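Local atomic coordinates of nisin leader peptide-processing serine protease NisP (Lactococcus lactis subsp. lactis, PDB entry 4MZD), a protein that probably acts as a subtilisin-like serine endopeptidase that cleaves the leader peptide from the nisin precursor during biosynthesis of this antibiotic. Residues N374-Q377 / L378-L382. Residues are numbered along the deposited sequence; the frame is centred on the assembly and turned at random.
Sequences NPNQ and LKRFL
Leu378 closes the first turn of helix 375-384: its N donates to Asn374 O at 3.0 Å. Asn374 is the N-cap residue, and its OD1 accepts a weak capping bond from Asn376 N. Lys379 N continues the pattern onto Pro375 O at 3.1 Å, while its extended side chain leaves this turn and carries NZ to the carbonyls of Glu283 and Val285. At Arg380 the main-chain bond to Asn376 O is weak, 3.4 Å from Arg380 N, and a side-chain bond across the same i to i+4 spacing is shorter: NE gives its N-H to Asn376 OD1 at 2.9 Å. An N-H...O angle of 169° shows that this bond is nearly straight, and OD1 lies in the guanidinium plane, at its edge, although the Asn376 amide itself is turned 44° from that plane. NH1 adds a weak second bond to OD1. Arg380 CG lies beside the backbone N, and a bend at chi3 (-84°) turns the guanidinium back toward the N-terminal turn. One face of the group rests over Gln377 CA, which is 3.3 Å from Arg380 NH1; Gln377 CB also approaches NH1, at 3.6 Å. Phe381 N then bonds Gln377 O at 2.9 Å, and its ring leads away from the first turn. The helix is amphipathic: Asn376 and Arg380 are exposed, whereas Leu378 and Phe381 are buried, so one side of the helix packs into the subtilase fold and the Asn376-Arg380 side faces solvent. On the buried side Leu378 and Phe381 both touch Val366 of helix 356-370, Leu378 also meets Ile241 of strand 241-245, and Phe381 and Leu382 reach Leu400 of helix 397-402.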
loop_
_atom_site.group_PDB
_atom_site.type_symbol
_atom_site.label_atom_id
_atom_site.label_comp_id
_atom_site.label_asym_id
_atom_site.label_seq_id
_atom_site.Cartn_x
_atom_site.Cartn_y
_atom_site.Cartn_z
ATOM N N ASN A 374 15.974 -14.048 -3.792
ATOM C CA ASN A 374 14.939 -14.448 -4.742
ATOM C C ASN A 374 13.545 -14.027 -4.288
ATOM O O ASN A 374 13.028 -14.546 -3.300
ATOM C CB ASN A 374 14.973 -15.960 -4.976
ATOM C CG ASN A 374 13.980 -16.406 -6.032
ATOM O OD1 ASN A 374 13.632 -15.640 -6.931
ATOM N ND2 ASN A 374 13.520 -17.650 -5.931
ATOM N N PRO A 375 12.926 -13.085 -5.015
ATOM C CA PRO A 375 11.590 -12.621 -4.623
ATOM C C PRO A 375 10.545 -13.740 -4.625
ATOM O O PRO A 375 9.609 -13.689 -3.830
ATOM C CB PRO A 375 11.262 -11.544 -5.665
ATOM C CG PRO A 375 12.196 -11.797 -6.804
ATOM C CD PRO A 375 13.431 -12.405 -6.220
ATOM N N ASN A 376 10.693 -14.726 -5.508
ATOM C CA ASN A 376 9.796 -15.876 -5.523
ATOM C C ASN A 376 9.855 -16.619 -4.188
ATOM O O ASN A 376 8.830 -16.970 -3.598
ATOM C CB ASN A 376 10.156 -16.817 -6.673
ATOM C CG ASN A 376 9.149 -17.932 -6.849
ATOM O OD1 ASN A 376 9.146 -18.907 -6.097
ATOM N ND2 ASN A 376 8.289 -17.798 -7.852
ATOM N N GLN A 377 11.071 -16.842 -3.716
ATOM C CA GLN A 377 11.306 -17.469 -2.424
ATOM C C GLN A 377 10.703 -16.612 -1.304
ATOM O O GLN A 377 10.110 -17.124 -0.350
ATOM C CB GLN A 377 12.818 -17.637 -2.236
ATOM C CG GLN A 377 13.258 -18.329 -0.961
ATOM C CD GLN A 377 14.769 -18.275 -0.786
ATOM O OE1 GLN A 377 15.439 -17.405 -1.352
ATOM N NE2 GLN A 377 15.314 -19.203 -0.006
ATOM N N LEU A 378 10.833 -15.299 -1.444
ATOM C CA LEU A 378 10.366 -14.366 -0.431
ATOM C C LEU A 378 8.850 -14.442 -0.195
ATOM O O LEU A 378 8.400 -14.506 0.955
ATOM C CB LEU A 378 10.794 -12.947 -0.807
ATOM C CG LEU A 378 10.472 -11.861 0.216
ATOM C CD1 LEU A 378 11.141 -12.144 1.553
ATOM C CD2 LEU A 378 10.893 -10.506 -0.323
ATOM N N LYS A 379 8.063 -14.436 -1.271
ATOM C CA LYS A 379 6.610 -14.526 -1.125
ATOM C C LYS A 379 6.194 -15.855 -0.486
ATOM O O LYS A 379 5.337 -15.883 0.399
ATOM C CB LYS A 379 5.876 -14.311 -2.456
ATOM C CG LYS A 379 4.354 -14.348 -2.329
ATOM C CD LYS A 379 3.635 -13.934 -3.614
ATOM C CE LYS A 379 2.129 -14.152 -3.478
ATOM N NZ LYS A 379 1.337 -13.779 -4.685
ATOM N N ARG A 380 6.803 -16.951 -0.930
ATOM C CA ARG A 380 6.526 -18.259 -0.342
ATOM C C ARG A 380 6.810 -18.240 1.156
ATOM O O ARG A 380 6.033 -18.758 1.961
ATOM C CB ARG A 380 7.350 -19.359 -1.028
ATOM C CG ARG A 380 6.895 -19.696 -2.449
ATOM C CD ARG A 380 7.659 -20.879 -3.046
ATOM N NE ARG A 380 8.936 -20.482 -3.637
ATOM C CZ ARG A 380 10.124 -20.880 -3.193
ATOM N NH1 ARG A 380 11.232 -20.466 -3.795
ATOM N NH2 ARG A 380 10.207 -21.695 -2.150
ATOM N N PHE A 381 7.930 -17.634 1.530
ATOM C CA PHE A 381 8.324 -17.570 2.928
ATOM C C PHE A 381 7.304 -16.790 3.757
ATOM O O PHE A 381 6.930 -17.205 4.853
ATOM C CB PHE A 381 9.721 -16.961 3.050
ATOM C CG PHE A 381 10.205 -16.828 4.460
ATOM C CD1 PHE A 381 10.640 -17.931 5.172
ATOM C CD2 PHE A 381 10.232 -15.593 5.076
ATOM C CE1 PHE A 381 11.092 -17.799 6.471
ATOM C CE2 PHE A 381 10.682 -15.456 6.376
ATOM C CZ PHE A 381 11.114 -16.558 7.073
ATOM N N LEU A 382 6.851 -15.657 3.228
ATOM C CA LEU A 382 5.860 -14.840 3.918
ATOM C C LEU A 382 4.589 -15.631 4.183
ATOM O O LEU A 382 4.085 -15.670 5.306
ATOM C CB LEU A 382 5.518 -13.593 3.096
ATOM C CG LEU A 382 4.355 -12.743 3.625
ATOM C CD1 LEU A 382 4.711 -12.057 4.941
ATOM C CD2 LEU A 382 3.922 -11.724 2.577
#